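Local structure of extracellular ligand-binding receptor (Verminephrobacter eiseniae, 4M88) at residues Y148-T153 and G177-P182; L302-N307 and S320-I325. The protein probably binds an amino acid or similar small solute outside the cell membrane and delivers it to an ABC transporter. All coordinates share one frame; numbering follows the deposited sequence.

How the contacts relate
Contact 1 and contact 2 lie on opposite sides of the chain's centre, about 40 Å apart between centres, and share no helix or strand. Contact 1 joins two neighbouring strands within a beta-alpha-beta unit; it is partly buried, and main-chain hydrogen bonds do most of the holding. Contact 2 sits at the surface, where the beta turn after helix 286-303 meets the loop after helix 312-321; no strong hydrogen bond crosses it, and an imidazole face against a selenomethionine methylene carries the pairing. Each has a lysine at its outer side, near a carboxylate in contact 1 and near main-chain carbonyls in contact 2, and both lysine interactions are long or weak.

Contact 1: Y148-T153 and G177-P182; sequences YQDLPT and GVKSGP
Tyr148 and Lys179 are paired in parallel register where strands 143-149 and 174-180 run side by side, the two strands of a beta-alpha-beta crossover through helix 152-166, in the alternating alpha/beta architecture of periplasmic binding proteins. Strand 174-180 is the outermost on this side of its sheet. Main-chain hydrogen bonds do the stitching: Tyr148 N gives to Val178 O at 3.0 Å, Ser180 N to Tyr148 O, and Asp150 N to Ser180 O, the last carrying the pairing one residue past the first strand. Helix 152-166 starts soon afterwards, with Leu151 as its N-cap residue.

Side-chain van der Waals contacts divide between the two faces of the sheet. On one, the phenol ring of Tyr148 lies against Lys179, whose CA sits over the ring face in a CH-pi contact, 4.0 Å from the centroid. CG of Tyr148 stands between its backbone N and carbonyl carbon (chi1 70°), which swings the ring across to the neighbouring strand. A long aliphatic chain suits Lys179 here, since its CB and CD both pass beside Tyr148 OH while its amine goes on to Asp150. On the other face, small Ser180 packs against helix 184-195, its buried OG satisfied by donating to Gly181 O (2.8 Å), and the extended Gln149 sets its amide against the ring of Pro182, with NE2 3.7 Å from Pro182 CB.

The charged pair is loosely made. Lys179 CD lies 3.4 Å from Asp150 CG; the bend at chi3 (58°) turns CE and NZ to the carboxylate, yet Lys179 NZ remains 3.7 Å from Asp150 OD2, a long salt bridge.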
ATOM      1  N   TYR A 148       8.252 -12.844  -9.213  1.00 14.38           N
ATOM      2  CA  TYR A 148       8.277 -12.286  -7.854  1.00 14.12           C
ATOM      3  C   TYR A 148       9.690 -12.128  -7.311  1.00 14.90           C
ATOM      4  O   TYR A 148      10.584 -12.888  -7.658  1.00 15.37           O
ATOM      5  CB  TYR A 148       7.400 -13.108  -6.894  1.00 13.72           C
ATOM      6  CG  TYR A 148       7.949 -14.474  -6.559  1.00 16.38           C
ATOM      7  CD1 TYR A 148       8.577 -14.703  -5.341  1.00 20.02           C
ATOM      8  CD2 TYR A 148       7.838 -15.527  -7.455  1.00 16.90           C
ATOM      9  CE1 TYR A 148       9.087 -15.937  -5.021  1.00 20.76           C
ATOM     10  CE2 TYR A 148       8.348 -16.780  -7.142  1.00 24.27           C
ATOM     11  CZ  TYR A 148       8.964 -16.969  -5.914  1.00 25.58           C
ATOM     12  OH  TYR A 148       9.479 -18.196  -5.570  1.00 33.99           O
ATOM     13  N   GLN A 149       9.898 -11.119  -6.475  1.00 15.59           N
ATOM     14  CA  GLN A 149      11.243 -10.896  -5.950  1.00 16.76           C
ATOM     15  C   GLN A 149      11.507 -11.866  -4.810  1.00 19.17           C
ATOM     16  O   GLN A 149      10.614 -12.153  -4.009  1.00 15.69           O
ATOM     17  CB  GLN A 149      11.444  -9.460  -5.469  1.00 15.92           C
ATOM     18  CG  GLN A 149      12.901  -9.173  -5.052  1.00 16.22           C
ATOM     19  CD  GLN A 149      13.120  -7.762  -4.549  1.00 23.09           C
ATOM     20  OE1 GLN A 149      12.462  -6.824  -4.988  1.00 19.34           O
ATOM     21  NE2 GLN A 149      14.052  -7.608  -3.618  1.00 21.61           N
ATOM     22  N   ASP A 150      12.746 -12.351  -4.747  1.00 21.91           N
ATOM     23  CA  ASP A 150      13.190 -13.286  -3.722  1.00 27.09           C
ATOM     24  C   ASP A 150      13.368 -12.563  -2.390  1.00 24.53           C
ATOM     25  O   ASP A 150      14.482 -12.206  -1.992  1.00 25.46           O
ATOM     26  CB  ASP A 150      14.491 -13.961  -4.161  1.00 30.77           C
ATOM     27  CG  ASP A 150      14.920 -15.071  -3.224  1.00 39.82           C
ATOM     28  OD1 ASP A 150      14.128 -15.445  -2.333  1.00 44.43           O
ATOM     29  OD2 ASP A 150      16.049 -15.576  -3.392  1.00 39.73           O
ATOM     30  N   LEU A 151      12.244 -12.352  -1.718  1.00 18.11           N
ATOM     31  CA  LEU A 151      12.164 -11.632  -0.458  1.00 26.78           C
ATOM     32  C   LEU A 151      11.087 -12.383   0.316  1.00 25.83           C
ATOM     33  O   LEU A 151      10.220 -12.997  -0.304  1.00 22.48           O
ATOM     34  CB  LEU A 151      11.671 -10.219  -0.750  1.00 35.85           C
ATOM     35  CG  LEU A 151      12.040  -9.085   0.186  1.00 42.72           C
ATOM     36  CD1 LEU A 151      13.549  -8.991   0.245  1.00 49.28           C
ATOM     37  CD2 LEU A 151      11.428  -7.782  -0.308  1.00 37.68           C
ATOM     38  N   PRO A 152      11.126 -12.349   1.662  1.00 24.83           N
ATOM     39  CA  PRO A 152      10.072 -13.045   2.416  1.00 25.49           C
ATOM     40  C   PRO A 152       8.637 -12.660   2.025  1.00 25.12           C
ATOM     41  O   PRO A 152       7.798 -13.556   1.901  1.00 23.50           O
ATOM     42  CB  PRO A 152      10.359 -12.643   3.863  1.00 28.91           C
ATOM     43  CG  PRO A 152      11.852 -12.482   3.894  1.00 31.03           C
ATOM     44  CD  PRO A 152      12.228 -11.906   2.538  1.00 26.81           C
ATOM     45  N   THR A 153       8.358 -11.370   1.840  1.00 21.88           N
ATOM     46  CA  THR A 153       7.015 -10.936   1.444  1.00 24.32           C
ATOM     47  C   THR A 153       6.668 -11.306  -0.004  1.00 27.96           C
ATOM     48  O   THR A 153       5.488 -11.416  -0.364  1.00 22.88           O
ATOM     49  CB  THR A 153       6.833  -9.428   1.623  1.00 26.79           C
ATOM     50  OG1 THR A 153       7.904  -8.734   0.969  1.00 25.04           O
ATOM     51  CG2 THR A 153       6.816  -9.080   3.103  1.00 29.72           C
ATOM     52  N   GLY A 177       5.614 -19.984 -11.413  1.00 12.74           N
ATOM     53  CA  GLY A 177       6.138 -18.865 -10.641  1.00 15.60           C
ATOM     54  C   GLY A 177       7.634 -18.772 -10.806  1.00 16.73           C
ATOM     55  O   GLY A 177       8.349 -19.758 -10.595  1.00 14.99           O
ATOM     56  N   VAL A 178       8.104 -17.594 -11.184  1.00 13.97           N
ATOM     57  CA  VAL A 178       9.521 -17.384 -11.460  1.00 12.85           C
ATOM     58  C   VAL A 178      10.096 -16.385 -10.471  1.00 19.15           C
ATOM     59  O   VAL A 178       9.660 -15.242 -10.410  1.00 14.91           O
ATOM     60  CB  VAL A 178       9.730 -16.883 -12.887  1.00 13.77           C
ATOM     61  CG1 VAL A 178      11.195 -16.605 -13.140  1.00 20.43           C
ATOM     62  CG2 VAL A 178       9.214 -17.921 -13.884  1.00 16.17           C
ATOM     63  N   LYS A 179      11.066 -16.829  -9.679  1.00 13.83           N
ATOM     64  CA  LYS A 179      11.666 -15.977  -8.662  1.00 17.51           C
ATOM     65  C   LYS A 179      12.820 -15.205  -9.289  1.00 21.55           C
ATOM     66  O   LYS A 179      13.485 -15.705 -10.200  1.00 24.50           O
ATOM     67  CB  LYS A 179      12.179 -16.845  -7.509  1.00 20.54           C
ATOM     68  CG  LYS A 179      12.528 -16.083  -6.246  1.00 27.73           C
ATOM     69  CD  LYS A 179      12.811 -17.026  -5.080  1.00 29.53           C
ATOM     70  CE  LYS A 179      13.951 -17.980  -5.393  1.00 31.95           C
ATOM     71  NZ  LYS A 179      14.393 -18.742  -4.178  1.00 37.50           N
ATOM     72  N   SER A 180      13.075 -13.996  -8.802  1.00 13.24           N
ATOM     73  CA  SER A 180      14.186 -13.199  -9.328  1.00 19.44           C
ATOM     74  C   SER A 180      14.810 -12.315  -8.258  1.00 22.48           C
ATOM     75  O   SER A 180      14.119 -11.830  -7.357  1.00 17.09           O
ATOM     76  CB  SER A 180      13.717 -12.315 -10.489  1.00 17.53           C
ATOM     77  OG  SER A 180      14.814 -11.597 -11.037  1.00 19.90           O
ATOM     78  N   GLY A 181      16.118 -12.107  -8.369  1.00 20.79           N
ATOM     79  CA  GLY A 181      16.786 -11.084  -7.590  1.00 19.20           C
ATOM     80  C   GLY A 181      16.392  -9.733  -8.150  1.00 19.33           C
ATOM     81  O   GLY A 181      15.848  -9.647  -9.244  1.00 19.03           O
ATOM     82  N   PRO A 182      16.675  -8.661  -7.406  1.00 22.91           N
ATOM     83  CA  PRO A 182      16.144  -7.367  -7.840  1.00 23.61           C
ATOM     84  C   PRO A 182      16.995  -6.682  -8.916  1.00 26.82           C
ATOM     85  O   PRO A 182      16.529  -5.718  -9.524  1.00 33.77           O
ATOM     86  CB  PRO A 182      16.137  -6.553  -6.545  1.00 29.17           C
ATOM     87  CG  PRO A 182      17.264  -7.125  -5.740  1.00 29.19           C
ATOM     88  CD  PRO A 182      17.342  -8.594  -6.095  1.00 27.76           C
TER

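Contact 2: L302-N307 and S320-I325; sequences LKHPKN and STMGEI
His304 lays one face of its imidazole over the side chain of Met322, a selenomethionine, where the beta turn after helix 286-303 meets the loop after helix 312-321. The touching atom is Met322 CB, 3.8 Å from the ring centroid and 17° off the ring normal, a CH-pi contact. Met322 CG stands between its backbone N and carbonyl carbon (chi1 65°), and the chain runs on extended, away from the ring, into buried surroundings that suit a methionine; the selenium replacing its sulfur lies obliquely, 5.0 Å from the ring centroid. Ile325 CG2 adds a looser contact, 4.3 Å from His304 CD2. Farther out, Lys306 stretches along the exposed side until NZ makes a weak hydrogen bond to Thr321 O, 3.4 Å away.

The ring of His304 is fixed at its edge and on its far face: ND1 accepts a straight bond from Lys306 N (3.0 Å, 166°) in the ring plane, while Pro305 CD packs opposite Met322. His304 also opens a type I beta turn closed by Asn307 N to His304 O; Asn307 ND2 ties it back to Leu302 O, and Asn307 OD1 links it to Thr318 of helix 312-321.

Replacing His304 by alanine removes the ring, which would probably uncover Met322 CB and leave Lys306 N without its acceptor. With ND1 accepting, the proton of a neutral ring would sit on NE2, and the imidazole is probably neutral.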
ATOM      1  N   LEU A 302     -10.098  10.152  16.469  1.00 11.35           N
ATOM      2  CA  LEU A 302      -9.928  11.071  17.596  1.00 15.48           C
ATOM      3  C   LEU A 302     -11.096  12.053  17.749  1.00 17.44           C
ATOM      4  O   LEU A 302     -11.371  12.516  18.855  1.00 17.52           O
ATOM      5  CB  LEU A 302      -8.595  11.820  17.507  1.00 14.38           C
ATOM      6  CG  LEU A 302      -7.319  10.982  17.653  1.00 15.50           C
ATOM      7  CD1 LEU A 302      -6.099  11.877  17.506  1.00 17.08           C
ATOM      8  CD2 LEU A 302      -7.264  10.210  18.984  1.00 17.35           C
ATOM      9  N   LYS A 303     -11.786  12.352  16.647  1.00 13.59           N
ATOM     10  CA  LYS A 303     -12.912  13.302  16.656  1.00 14.26           C
ATOM     11  C   LYS A 303     -14.240  12.601  16.898  1.00 20.83           C
ATOM     12  O   LYS A 303     -15.278  13.241  17.060  1.00 22.83           O
ATOM     13  CB  LYS A 303     -12.987  14.050  15.321  1.00 17.02           C
ATOM     14  CG  LYS A 303     -11.852  15.031  15.120  1.00 26.51           C
ATOM     15  CD  LYS A 303     -11.692  15.415  13.660  1.00 36.21           C
ATOM     16  CE  LYS A 303     -12.640  16.525  13.276  1.00 43.15           C
ATOM     17  NZ  LYS A 303     -12.092  17.275  12.106  1.00 45.71           N
ATOM     18  N   HIS A 304     -14.208  11.276  16.899  1.00 15.59           N
ATOM     19  CA  HIS A 304     -15.436  10.494  16.984  1.00 19.59           C
ATOM     20  C   HIS A 304     -16.130  10.732  18.325  1.00 21.56           C
ATOM     21  O   HIS A 304     -15.465  10.829  19.352  1.00 23.66           O
ATOM     22  CB  HIS A 304     -15.112   9.011  16.799  1.00 24.71           C
ATOM     23  CG  HIS A 304     -16.313   8.158  16.553  1.00 26.97           C
ATOM     24  ND1 HIS A 304     -17.163   7.764  17.562  1.00 26.59           N
ATOM     25  CD2 HIS A 304     -16.809   7.628  15.409  1.00 25.93           C
ATOM     26  CE1 HIS A 304     -18.134   7.024  17.052  1.00 28.76           C
ATOM     27  NE2 HIS A 304     -17.942   6.928  15.748  1.00 25.75           N
ATOM     28  N   PRO A 305     -17.471  10.836  18.317  1.00 27.92           N
ATOM     29  CA  PRO A 305     -18.234  11.115  19.542  1.00 28.31           C
ATOM     30  C   PRO A 305     -17.917  10.143  20.674  1.00 28.84           C
ATOM     31  O   PRO A 305     -17.998  10.532  21.837  1.00 32.36           O
ATOM     32  CB  PRO A 305     -19.688  10.936  19.095  1.00 33.73           C
ATOM     33  CG  PRO A 305     -19.674  11.255  17.649  1.00 34.59           C
ATOM     34  CD  PRO A 305     -18.342  10.767  17.128  1.00 28.32           C
ATOM     35  N   LYS A 306     -17.554   8.909  20.339  1.00 26.89           N
ATOM     36  CA  LYS A 306     -17.236   7.899  21.353  1.00 31.30           C
ATOM     37  C   LYS A 306     -15.903   8.146  22.053  1.00 29.38           C
ATOM     38  O   LYS A 306     -15.719   7.770  23.216  1.00 26.29           O
ATOM     39  CB  LYS A 306     -17.241   6.497  20.737  1.00 37.57           C
ATOM     40  CG  LYS A 306     -18.639   5.990  20.440  1.00 48.71           C
ATOM     41  CD  LYS A 306     -18.630   4.754  19.556  1.00 55.03           C
ATOM     42  CE  LYS A 306     -20.058   4.390  19.143  1.00 57.94           C
ATOM     43  NZ  LYS A 306     -20.123   3.184  18.269  1.00 57.42           N
ATOM     44  N   ASN A 307     -14.971   8.775  21.346  1.00 25.68           N
ATOM     45  CA  ASN A 307     -13.641   8.992  21.895  1.00 21.78           C
ATOM     46  C   ASN A 307     -13.664   9.952  23.076  1.00 25.39           C
ATOM     47  O   ASN A 307     -14.383  10.949  23.058  1.00 26.72           O
ATOM     48  CB  ASN A 307     -12.701   9.520  20.823  1.00 18.57           C
ATOM     49  CG  ASN A 307     -11.270   9.583  21.299  1.00 26.87           C
ATOM     50  OD1 ASN A 307     -10.720   8.581  21.758  1.00 32.99           O
ATOM     51  ND2 ASN A 307     -10.654  10.757  21.190  1.00 22.21           N
ATOM     52  N   SER A 320     -11.341   0.333  17.532  1.00 16.67           N
ATOM     53  CA  SER A 320     -11.917  -0.998  17.643  1.00 17.99           C
ATOM     54  C   SER A 320     -13.394  -1.025  18.004  1.00 21.87           C
ATOM     55  O   SER A 320     -14.022  -2.071  17.895  1.00 23.43           O
ATOM     56  CB  SER A 320     -11.136  -1.836  18.662  1.00 25.66           C
ATOM     57  OG  SER A 320      -9.808  -2.045  18.226  1.00 27.91           O
ATOM     58  N   THR A 321     -13.951   0.105  18.440  1.00 14.99           N
ATOM     59  CA  THR A 321     -15.329   0.107  18.922  1.00 16.02           C
ATOM     60  C   THR A 321     -16.257   1.106  18.232  1.00 21.60           C
ATOM     61  O   THR A 321     -17.451   1.129  18.524  1.00 21.64           O
ATOM     62  CB  THR A 321     -15.406   0.327  20.465  1.00 20.90           C
ATOM     63  OG1 THR A 321     -14.892   1.623  20.805  1.00 18.77           O
ATOM     64  CG2 THR A 321     -14.607  -0.731  21.199  1.00 19.13           C
HETATM   65  N   MSE A 322     -15.724   1.921  17.326  1.00 16.91           N
HETATM   66  CA  MSE A 322     -16.547   2.941  16.665  1.00 21.59           C
HETATM   67  C   MSE A 322     -17.436   2.362  15.568  1.00 24.59           C
HETATM   68  O   MSE A 322     -18.320   3.046  15.055  1.00 25.80           O
HETATM   69  CB  MSE A 322     -15.679   4.063  16.085  1.00 16.95           C
HETATM   70  CG  MSE A 322     -14.748   3.627  14.970  1.00 15.64           C
HETATM   71 SE   MSE A 322     -13.436   5.022  14.470  0.70 25.25          SE
HETATM   72  CE  MSE A 322     -12.526   3.986  13.088  1.00 18.37           C
ATOM     73  N   GLY A 323     -17.192   1.109  15.200  1.00 19.91           N
ATOM     74  CA  GLY A 323     -17.966   0.477  14.146  1.00 19.79           C
ATOM     75  C   GLY A 323     -17.566   1.015  12.786  1.00 19.87           C
ATOM     76  O   GLY A 323     -16.468   1.560  12.613  1.00 21.28           O
ATOM     77  N   GLU A 324     -18.459   0.872  11.812  1.00 17.42           N
ATOM     78  CA  GLU A 324     -18.167   1.332  10.458  1.00 23.17           C
ATOM     79  C   GLU A 324     -18.182   2.849  10.362  1.00 23.30           C
ATOM     80  O   GLU A 324     -19.149   3.498  10.765  1.00 27.30           O
ATOM     81  CB  GLU A 324     -19.190   0.780   9.463  1.00 32.86           C
ATOM     82  CG  GLU A 324     -18.856  -0.584   8.899  1.00 46.08           C
ATOM     83  CD  GLU A 324     -19.499  -0.837   7.551  1.00 51.30           C
ATOM     84  OE1 GLU A 324     -19.690   0.137   6.789  1.00 50.78           O
ATOM     85  OE2 GLU A 324     -19.806  -2.012   7.259  1.00 54.55           O
ATOM     86  N   ILE A 325     -17.121   3.416   9.806  1.00 20.73           N
ATOM     87  CA  ILE A 325     -17.126   4.833   9.515  1.00 23.72           C
ATOM     88  C   ILE A 325     -17.063   5.033   8.009  1.00 24.11           C
ATOM     89  O   ILE A 325     -16.533   4.197   7.267  1.00 22.33           O
ATOM     90  CB  ILE A 325     -15.977   5.570  10.211  1.00 22.89           C
ATOM     91  CG1 ILE A 325     -14.633   5.030   9.737  1.00 19.57           C
ATOM     92  CG2 ILE A 325     -16.114   5.465  11.740  1.00 26.47           C
ATOM     93  CD1 ILE A 325     -13.473   5.916  10.130  1.00 21.70           C
TER